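Local coordinates for protein glycosaminoglycan xylosylkinase (Hydra vulgaris, PDB 5XOM) that probably phosphorylates the xylose of the glycosaminoglycan-protein linkage region in the secretory pathway, at residues W53-L62 with I211-P219; V73-I82 with P151-N159. All blocks are in the same frame, centred on the assembly; numbering follows the deposited sequence.

Interaction 1: residues W53-L62 with I211-P219; sequences WHDMISVRAL and ILWLPEKWP
W53, H54 and I57, at the end of helix 49-56 and just beyond it, pack against the end of strand 205-212 and the loop that follows, in a mainly apolar, aromatic-rich contact pinned by one hydrogen bond. The W53 indole is clamped between two methyl groups: L212 CD1 sits over one face, 3.5 Å from the centroid of the five-membered ring, while I57 CD1 covers the opposite face. CG of W53 is turned anti to its own backbone N (chi1 168°), placing the ring edge beside the W213 carbonyl; NE1 donates to W213 O at 2.9 Å, with the acceptor close to the ring plane and an N-H...O angle of 153°. P215 packs beside this indole, against H54 and I57. Its CB lies squarely over the centre of the H54 ring, 4.0 Å from the centroid, and P215 CD, at the corner of the pyrrolidine ring, abuts the I57 CD1 methyl at 3.5 Å, a tight fit. I57 also presents CG2 to one face of the W218 indole, 3.4 Å from CE2, whereas K217 CG covers the other face. A water links the backbone of 53-62 to the K217 side chain, donating to H54 O at 2.7 Å and to I57 O, and accepting from K217 NZ at 3.0 Å. W218 in turn packs on N286, beside a glycan carried by the protein. Strand 205-212 leads into this loop from a five-stranded antiparallel sheet of order 1-2-3-5-4, consistent with the N lobe of a protein kinase, where the fifth strand runs into the interlobe hinge.

Interaction 2: residues V73-I82 with P151-N159; sequences VLKAMSSAKI and PPVVGRYIN
R156 reaches from strand 153-159 to the C-terminal end of helix 67-79 and binds backbone carbonyls there, while M77 and L74 pack against P152 and V154 nearer the strand's start. Helix and strand run at 32° to each other with their axes 8.2 Å apart. In the apolar part M77 lays SD against P152 CB at 4.0 Å, and the bend at its last torsion (chi3 68°) turns CE onto the P152 carbonyl; M77 CB meets V154 CG1 at 3.8 Å. The L74 side chain crosses P152 at about a right angle, with CD2 touching P152 CB. The arginine is packed as closely, its chain extended from CG to NE. R156 NH1 lies 3.0 Å from A80 O and R156 NH2 3.1 Å from A80 O, a two-nitrogen grip with the oxygen at the guanidinium edge. NH1 also donates to M77 O, less straight at 136°. S78 O lies over one face of the guanidinium and I82 CD1 over the opposite one; I82 CD1 continues to I158 CD1. The looser side is at S78, where a water mediates the contact, 2.8 Å from S78 OG and donating to G155 O; on this flank F45 of the second subunit packs on L74, S78 and V154. Three bonds to two carbonyls, M77 O and A80 O, at the helix C terminus suggest that the positive charge would be favoured there, and the salt bridge from NH2 to E163 probably offsets the cost of burying it while tying the strand to the following helix 160-164.

From the N terminus, helix 49-56 and the turn after it come first and await the end of strand 205-212, so interaction 1 closes a long loop of 148 residues. Within that loop, helix 67-79 pairs with strand 153-159, and interaction 2 is therefore nested inside interaction 1, with 68 residues between its own segments. The two centres lie about 17 Å apart, yet the contacts meet where the neighbouring strands 153-159 and 205-212 run side by side: L212 probably hydrogen-bonds P152 through their backbones and packs on V73 and M77, while W53 touches P152. Both helices are thus tied to the part of the sheet formed by outer strand 153-159 and its neighbour 205-212.

Interaction 1: residues W53-L62 with I211-P219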
loop_
_atom_site.group_PDB
_atom_site.type_symbol
_atom_site.label_atom_id
_atom_site.label_comp_id
_atom_site.label_asym_id
_atom_site.label_seq_id
_atom_site.Cartn_x
_atom_site.Cartn_y
_atom_site.Cartn_z
ATOM N N TRP A 53 -3.934 -10.361 -4.621
ATOM C CA TRP A 53 -4.996 -10.843 -3.741
ATOM C C TRP A 53 -4.477 -11.910 -2.784
ATOM O O TRP A 53 -4.724 -11.847 -1.574
ATOM C CB TRP A 53 -6.155 -11.381 -4.590
ATOM C CG TRP A 53 -7.232 -12.172 -3.866
ATOM C CD1 TRP A 53 -7.769 -13.365 -4.262
ATOM C CD2 TRP A 53 -7.913 -11.814 -2.652
ATOM N NE1 TRP A 53 -8.733 -13.777 -3.373
ATOM C CE2 TRP A 53 -8.842 -12.843 -2.375
ATOM C CE3 TRP A 53 -7.826 -10.729 -1.771
ATOM C CZ2 TRP A 53 -9.680 -12.816 -1.259
ATOM C CZ3 TRP A 53 -8.657 -10.706 -0.657
ATOM C CH2 TRP A 53 -9.572 -11.746 -0.412
ATOM N N HIS A 54 -3.746 -12.897 -3.305
ATOM C CA HIS A 54 -3.282 -13.988 -2.452
ATOM C C HIS A 54 -2.305 -13.500 -1.389
ATOM O O HIS A 54 -2.298 -14.026 -0.272
ATOM C CB HIS A 54 -2.637 -15.085 -3.299
ATOM C CG HIS A 54 -3.608 -15.850 -4.144
ATOM N ND1 HIS A 54 -3.352 -17.125 -4.602
ATOM C CD2 HIS A 54 -4.832 -15.520 -4.621
ATOM C CE1 HIS A 54 -4.377 -17.548 -5.319
ATOM N NE2 HIS A 54 -5.288 -16.592 -5.349
ATOM N N ASP A 55 -1.485 -12.499 -1.707
ATOM C CA ASP A 55 -0.446 -12.037 -0.794
ATOM C C ASP A 55 -0.914 -10.992 0.211
ATOM O O ASP A 55 -0.191 -10.738 1.183
ATOM C CB ASP A 55 0.734 -11.450 -1.575
ATOM C CG ASP A 55 1.463 -12.485 -2.402
ATOM O OD1 ASP A 55 1.387 -13.689 -2.067
ATOM O OD2 ASP A 55 2.121 -12.086 -3.385
ATOM N N MET A 56 -2.072 -10.363 0.014
ATOM C CA MET A 56 -2.470 -9.308 0.936
ATOM C C MET A 56 -3.186 -9.837 2.173
ATOM O O MET A 56 -3.302 -9.104 3.160
ATOM C CB MET A 56 -3.354 -8.260 0.229
ATOM C CG MET A 56 -4.818 -8.638 0.034
ATOM S SD MET A 56 -5.857 -7.247 -0.517
ATOM C CE MET A 56 -5.043 -6.749 -2.035
ATOM N N ILE A 57 -3.622 -11.093 2.169
ATOM C CA ILE A 57 -4.398 -11.636 3.280
ATOM C C ILE A 57 -3.473 -12.007 4.433
ATOM O O ILE A 57 -2.442 -12.663 4.237
ATOM C CB ILE A 57 -5.221 -12.851 2.828
ATOM C CG1 ILE A 57 -6.198 -12.447 1.728
ATOM C CG2 ILE A 57 -5.975 -13.464 4.012
ATOM C CD1 ILE A 57 -6.815 -13.622 1.032
ATOM N N SER A 58 -3.845 -11.583 5.640
ATOM C CA SER A 58 -3.291 -12.089 6.887
ATOM C C SER A 58 -4.452 -12.437 7.808
ATOM O O SER A 58 -5.615 -12.170 7.496
ATOM C CB SER A 58 -2.346 -11.072 7.544
ATOM O OG SER A 58 -2.991 -9.830 7.736
ATOM N N VAL A 59 -4.141 -13.037 8.959
ATOM C CA VAL A 59 -5.208 -13.587 9.787
ATOM C C VAL A 59 -6.073 -12.494 10.408
ATOM O O VAL A 59 -7.210 -12.770 10.814
ATOM C CB VAL A 59 -4.631 -14.510 10.879
ATOM C CG1 VAL A 59 -4.134 -13.710 12.077
ATOM C CG2 VAL A 59 -5.676 -15.535 11.308
ATOM N N ARG A 60 -5.597 -11.248 10.442
ATOM C CA ARG A 60 -6.384 -10.145 10.975
ATOM C C ARG A 60 -6.769 -9.110 9.922
ATOM O O ARG A 60 -7.249 -8.026 10.280
ATOM C CB ARG A 60 -5.618 -9.460 12.108
ATOM C CG ARG A 60 -5.485 -10.320 13.373
ATOM C CD ARG A 60 -6.864 -10.779 13.875
ATOM N NE ARG A 60 -7.755 -9.658 14.140
ATOM C CZ ARG A 60 -8.962 -9.770 14.682
ATOM N NH1 ARG A 60 -9.475 -10.947 15.048
ATOM N NH2 ARG A 60 -9.696 -8.677 14.880
ATOM N N ALA A 61 -6.618 -9.423 8.636
ATOM C CA ALA A 61 -7.022 -8.482 7.590
ATOM C C ALA A 61 -7.109 -9.207 6.259
ATOM O O ALA A 61 -6.116 -9.783 5.802
ATOM C CB ALA A 61 -6.047 -7.305 7.494
ATOM N N LEU A 62 -8.284 -9.166 5.628
ATOM C CA LEU A 62 -8.408 -9.695 4.277
ATOM C C LEU A 62 -7.948 -8.685 3.235
ATOM O O LEU A 62 -7.399 -9.076 2.200
ATOM C CB LEU A 62 -9.854 -10.120 3.991
ATOM C CG LEU A 62 -10.397 -11.371 4.690
ATOM C CD1 LEU A 62 -11.793 -11.691 4.143
ATOM C CD2 LEU A 62 -9.447 -12.568 4.551
ATOM N N ILE A 211 -17.826 -11.594 -6.245
ATOM C CA ILE A 211 -17.131 -11.653 -4.961
ATOM C C ILE A 211 -16.015 -12.685 -5.062
ATOM O O ILE A 211 -16.273 -13.845 -5.400
ATOM C CB ILE A 211 -18.083 -12.011 -3.807
ATOM C CG1 ILE A 211 -19.257 -11.029 -3.743
ATOM C CG2 ILE A 211 -17.316 -12.009 -2.471
ATOM C CD1 ILE A 211 -20.535 -11.553 -4.365
ATOM N N LEU A 212 -14.786 -12.265 -4.752
ATOM C CA LEU A 212 -13.630 -13.155 -4.828
ATOM C C LEU A 212 -13.700 -14.289 -3.817
ATOM O O LEU A 212 -13.991 -14.081 -2.632
ATOM C CB LEU A 212 -12.328 -12.397 -4.580
ATOM C CG LEU A 212 -11.732 -11.510 -5.657
ATOM C CD1 LEU A 212 -10.466 -10.880 -5.111
ATOM C CD2 LEU A 212 -11.442 -12.318 -6.915
ATOM N N TRP A 213 -13.365 -15.486 -4.284
ATOM C CA TRP A 213 -13.041 -16.577 -3.379
ATOM C C TRP A 213 -11.792 -16.266 -2.574
ATOM O O TRP A 213 -10.823 -15.706 -3.092
ATOM C CB TRP A 213 -12.781 -17.855 -4.156
ATOM C CG TRP A 213 -13.967 -18.616 -4.524
ATOM C CD1 TRP A 213 -15.216 -18.109 -4.680
ATOM C CD2 TRP A 213 -14.046 -20.008 -4.762
ATOM N NE1 TRP A 213 -16.077 -19.129 -5.028
ATOM C CE2 TRP A 213 -15.385 -20.304 -5.083
ATOM C CE3 TRP A 213 -13.111 -21.043 -4.750
ATOM C CZ2 TRP A 213 -15.812 -21.591 -5.383
ATOM C CZ3 TRP A 213 -13.543 -22.317 -5.051
ATOM C CH2 TRP A 213 -14.883 -22.588 -5.365
ATOM N N LEU A 214 -11.807 -16.668 -1.311
ATOM C CA LEU A 214 -10.575 -16.723 -0.550
ATOM C C LEU A 214 -9.683 -17.837 -1.101
ATOM O O LEU A 214 -10.184 -18.882 -1.532
ATOM C CB LEU A 214 -10.872 -16.970 0.934
ATOM C CG LEU A 214 -11.186 -15.745 1.799
ATOM C CD1 LEU A 214 -12.449 -15.030 1.321
ATOM C CD2 LEU A 214 -11.329 -16.154 3.246
ATOM N N PRO A 215 -8.368 -17.645 -1.119
ATOM C CA PRO A 215 -7.481 -18.714 -1.584
ATOM C C PRO A 215 -7.536 -19.922 -0.661
ATOM O O PRO A 215 -7.978 -19.847 0.487
ATOM C CB PRO A 215 -6.092 -18.064 -1.579
ATOM C CG PRO A 215 -6.225 -16.832 -0.764
ATOM C CD PRO A 215 -7.648 -16.393 -0.855
ATOM N N GLU A 216 -7.084 -21.060 -1.198
ATOM C CA GLU A 216 -7.159 -22.319 -0.464
ATOM C C GLU A 216 -6.357 -22.275 0.830
ATOM O O GLU A 216 -6.706 -22.957 1.800
ATOM C CB GLU A 216 -6.667 -23.465 -1.346
ATOM C CG GLU A 216 -7.774 -24.361 -1.864
ATOM C CD GLU A 216 -7.249 -25.462 -2.763
ATOM O OE1 GLU A 216 -7.995 -25.894 -3.669
ATOM O OE2 GLU A 216 -6.090 -25.888 -2.565
ATOM N N LYS A 217 -5.282 -21.487 0.858
ATOM C CA LYS A 217 -4.469 -21.331 2.062
ATOM C C LYS A 217 -5.273 -20.794 3.248
ATOM O O LYS A 217 -4.838 -20.939 4.396
ATOM C CB LYS A 217 -3.267 -20.436 1.725
ATOM C CG LYS A 217 -2.500 -19.836 2.891
ATOM C CD LYS A 217 -1.248 -19.142 2.373
ATOM C CE LYS A 217 -0.672 -18.147 3.362
ATOM N NZ LYS A 217 -0.354 -16.859 2.681
ATOM N N TRP A 218 -6.450 -20.216 3.006
ATOM C CA TRP A 218 -7.271 -19.605 4.048
ATOM C C TRP A 218 -8.631 -20.289 4.110
ATOM O O TRP A 218 -9.641 -19.733 3.655
ATOM C CB TRP A 218 -7.432 -18.108 3.801
ATOM C CG TRP A 218 -6.141 -17.388 3.886
ATOM C CD1 TRP A 218 -5.355 -16.976 2.848
ATOM C CD2 TRP A 218 -5.456 -17.012 5.087
ATOM N NE1 TRP A 218 -4.227 -16.348 3.330
ATOM C CE2 TRP A 218 -4.266 -16.359 4.702
ATOM C CE3 TRP A 218 -5.741 -17.151 6.449
ATOM C CZ2 TRP A 218 -3.363 -15.850 5.631
ATOM C CZ3 TRP A 218 -4.841 -16.648 7.370
ATOM C CH2 TRP A 218 -3.666 -16.006 6.959
ATOM N N PRO A 219 -8.693 -21.499 4.657
ATOM C CA PRO A 219 -9.987 -22.167 4.808
ATOM C C PRO A 219 -10.866 -21.448 5.821
ATOM O O PRO A 219 -10.387 -20.807 6.761
ATOM C CB PRO A 219 -9.608 -23.572 5.293
ATOM C CG PRO A 219 -8.295 -23.386 5.964
ATOM C CD PRO A 219 -7.586 -22.309 5.195
HETATM O O HOH W 1 -1.671 -14.184 2.347
#

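Interaction 2: residues V73-I82 with P151-N159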
loop_
_atom_site.group_PDB
_atom_site.type_symbol
_atom_site.label_atom_id
_atom_site.label_comp_id
_atom_site.label_asym_id
_atom_site.label_seq_id
_atom_site.Cartn_x
_atom_site.Cartn_y
_atom_site.Cartn_z
ATOM N N VAL A 73 -6.805 -5.192 -8.028
ATOM C CA VAL A 73 -7.587 -6.422 -7.975
ATOM C C VAL A 73 -8.989 -6.190 -8.535
ATOM O O VAL A 73 -9.488 -6.987 -9.338
ATOM C CB VAL A 73 -7.618 -6.962 -6.534
ATOM C CG1 VAL A 73 -8.562 -8.156 -6.424
ATOM C CG2 VAL A 73 -6.210 -7.351 -6.089
ATOM N N LEU A 74 -9.636 -5.086 -8.142
ATOM C CA LEU A 74 -10.982 -4.785 -8.636
ATOM C C LEU A 74 -10.996 -4.624 -10.152
ATOM O O LEU A 74 -11.914 -5.104 -10.830
ATOM C CB LEU A 74 -11.523 -3.523 -7.962
ATOM C CG LEU A 74 -11.691 -3.564 -6.441
ATOM C CD1 LEU A 74 -12.308 -2.255 -5.928
ATOM C CD2 LEU A 74 -12.566 -4.759 -6.038
ATOM N N LYS A 75 -9.988 -3.947 -10.705
ATOM C CA LYS A 75 -9.917 -3.783 -12.154
ATOM C C LYS A 75 -9.820 -5.131 -12.857
ATOM O O LYS A 75 -10.451 -5.346 -13.900
ATOM C CB LYS A 75 -8.721 -2.906 -12.523
ATOM C CG LYS A 75 -8.587 -2.601 -14.012
ATOM C CD LYS A 75 -7.374 -1.710 -14.252
ATOM C CE LYS A 75 -7.182 -1.407 -15.724
ATOM N NZ LYS A 75 -8.361 -0.682 -16.255
ATOM N N ALA A 76 -9.042 -6.059 -12.300
ATOM C CA ALA A 76 -8.930 -7.375 -12.920
ATOM C C ALA A 76 -10.246 -8.136 -12.842
ATOM O O ALA A 76 -10.641 -8.800 -13.806
ATOM C CB ALA A 76 -7.809 -8.176 -12.261
ATOM N N MET A 77 -10.924 -8.078 -11.689
ATOM C CA MET A 77 -12.248 -8.691 -11.576
ATOM C C MET A 77 -13.215 -8.097 -12.590
ATOM O O MET A 77 -14.066 -8.804 -13.143
ATOM C CB MET A 77 -12.812 -8.520 -10.163
ATOM C CG MET A 77 -12.031 -9.224 -9.057
ATOM S SD MET A 77 -12.528 -8.602 -7.437
ATOM C CE MET A 77 -14.222 -9.209 -7.328
ATOM N N SER A 78 -13.107 -6.792 -12.836
ATOM C CA SER A 78 -14.048 -6.117 -13.717
ATOM C C SER A 78 -13.907 -6.576 -15.161
ATOM O O SER A 78 -14.910 -6.677 -15.875
ATOM C CB SER A 78 -13.848 -4.607 -13.610
ATOM O OG SER A 78 -14.506 -3.944 -14.665
ATOM N N SER A 79 -12.689 -6.900 -15.603
ATOM C CA SER A 79 -12.442 -7.150 -17.017
ATOM C C SER A 79 -12.002 -8.567 -17.363
ATOM O O SER A 79 -11.992 -8.908 -18.550
ATOM C CB SER A 79 -11.387 -6.166 -17.548
ATOM O OG SER A 79 -10.165 -6.310 -16.845
ATOM N N ALA A 80 -11.658 -9.403 -16.384
ATOM C CA ALA A 80 -11.142 -10.734 -16.685
ATOM C C ALA A 80 -12.150 -11.570 -17.468
ATOM O O ALA A 80 -13.358 -11.525 -17.216
ATOM C CB ALA A 80 -10.763 -11.464 -15.396
ATOM N N LYS A 81 -11.635 -12.333 -18.429
ATOM C CA LYS A 81 -12.455 -13.257 -19.201
ATOM C C LYS A 81 -12.961 -14.399 -18.326
ATOM O O LYS A 81 -12.223 -14.953 -17.507
ATOM C CB LYS A 81 -11.645 -13.815 -20.376
ATOM C CG LYS A 81 -12.369 -14.865 -21.210
ATOM C CD LYS A 81 -11.508 -15.341 -22.377
ATOM C CE LYS A 81 -12.251 -16.358 -23.234
ATOM N NZ LYS A 81 -12.518 -17.628 -22.499
ATOM N N ILE A 82 -14.227 -14.758 -18.513
ATOM C CA ILE A 82 -14.833 -15.883 -17.810
ATOM C C ILE A 82 -14.538 -17.159 -18.590
ATOM O O ILE A 82 -14.929 -17.290 -19.755
ATOM C CB ILE A 82 -16.344 -15.675 -17.642
ATOM C CG1 ILE A 82 -16.614 -14.440 -16.777
ATOM C CG2 ILE A 82 -17.003 -16.922 -17.050
ATOM C CD1 ILE A 82 -18.073 -14.014 -16.767
ATOM N N PRO A 151 -14.142 -9.755 1.569
ATOM C CA PRO A 151 -13.477 -10.038 0.304
ATOM C C PRO A 151 -13.877 -8.962 -0.776
ATOM O O PRO A 151 -14.987 -8.449 -0.716
ATOM C CB PRO A 151 -13.980 -11.420 -0.103
ATOM C CG PRO A 151 -14.865 -11.889 0.977
ATOM C CD PRO A 151 -15.118 -10.795 1.949
ATOM N N PRO A 152 -12.960 -8.679 -1.676
ATOM C CA PRO A 152 -13.271 -7.689 -2.743
ATOM C C PRO A 152 -14.520 -8.040 -3.548
ATOM O O PRO A 152 -14.763 -9.196 -3.902
ATOM C CB PRO A 152 -12.011 -7.726 -3.618
ATOM C CG PRO A 152 -10.906 -8.133 -2.688
ATOM C CD PRO A 152 -11.512 -8.898 -1.524
ATOM N N VAL A 153 -15.310 -7.005 -3.851
ATOM C CA VAL A 153 -16.542 -7.112 -4.633
ATOM C C VAL A 153 -16.526 -6.062 -5.736
ATOM O O VAL A 153 -16.180 -4.901 -5.494
ATOM C CB VAL A 153 -17.791 -6.924 -3.749
ATOM C CG1 VAL A 153 -19.060 -7.115 -4.574
ATOM C CG2 VAL A 153 -17.759 -7.869 -2.540
ATOM N N VAL A 154 -16.944 -6.452 -6.939
ATOM C CA VAL A 154 -17.088 -5.507 -8.042
ATOM C C VAL A 154 -18.422 -5.729 -8.744
ATOM O O VAL A 154 -18.903 -6.864 -8.860
ATOM C CB VAL A 154 -15.918 -5.622 -9.047
ATOM C CG1 VAL A 154 -16.162 -6.735 -10.064
ATOM C CG2 VAL A 154 -15.726 -4.325 -9.752
ATOM N N GLY A 155 -19.031 -4.626 -9.187
ATOM C CA GLY A 155 -20.175 -4.714 -10.062
ATOM C C GLY A 155 -19.750 -4.963 -11.495
ATOM O O GLY A 155 -18.657 -4.589 -11.922
ATOM N N ARG A 156 -20.616 -5.641 -12.245
ATOM C CA ARG A 156 -20.266 -5.912 -13.628
ATOM C C ARG A 156 -21.506 -6.232 -14.445
ATOM O O ARG A 156 -22.426 -6.884 -13.949
ATOM C CB ARG A 156 -19.290 -7.080 -13.699
ATOM C CG ARG A 156 -18.865 -7.423 -15.093
ATOM C CD ARG A 156 -17.631 -8.307 -15.033
ATOM N NE ARG A 156 -17.399 -9.019 -16.279
ATOM C CZ ARG A 156 -16.348 -9.795 -16.500
ATOM N NH1 ARG A 156 -15.399 -9.978 -15.573
ATOM N NH2 ARG A 156 -16.207 -10.406 -17.674
ATOM N N TYR A 157 -21.510 -5.786 -15.702
ATOM C CA TYR A 157 -22.546 -6.140 -16.665
ATOM C C TYR A 157 -22.073 -7.339 -17.475
ATOM O O TYR A 157 -21.082 -7.246 -18.204
ATOM C CB TYR A 157 -22.865 -4.967 -17.590
ATOM C CG TYR A 157 -23.407 -3.741 -16.883
ATOM C CD1 TYR A 157 -24.732 -3.686 -16.464
ATOM C CD2 TYR A 157 -22.601 -2.628 -16.663
ATOM C CE1 TYR A 157 -25.238 -2.565 -15.827
ATOM C CE2 TYR A 157 -23.101 -1.497 -16.029
ATOM C CZ TYR A 157 -24.418 -1.474 -15.614
ATOM O OH TYR A 157 -24.916 -0.356 -14.987
ATOM N N ILE A 158 -22.766 -8.464 -17.329
ATOM C CA ILE A 158 -22.382 -9.732 -17.943
ATOM C C ILE A 158 -23.241 -9.968 -19.175
ATOM O O ILE A 158 -24.474 -9.978 -19.081
ATOM C CB ILE A 158 -22.546 -10.903 -16.960
ATOM C CG1 ILE A 158 -21.733 -10.673 -15.678
ATOM C CG2 ILE A 158 -22.141 -12.197 -17.637
ATOM C CD1 ILE A 158 -20.236 -10.801 -15.863
ATOM N N ASN A 159 -22.604 -10.177 -20.326
ATOM C CA ASN A 159 -23.326 -10.644 -21.509
ATOM C C ASN A 159 -23.507 -12.152 -21.376
ATOM O O ASN A 159 -22.578 -12.922 -21.627
ATOM C CB ASN A 159 -22.570 -10.297 -22.786
ATOM C CG ASN A 159 -23.309 -10.746 -24.042
ATOM O OD1 ASN A 159 -23.894 -11.828 -24.092
ATOM N ND2 ASN A 159 -23.273 -9.914 -25.065
HETATM O O HOH W 2 -17.239 -4.516 -14.418
#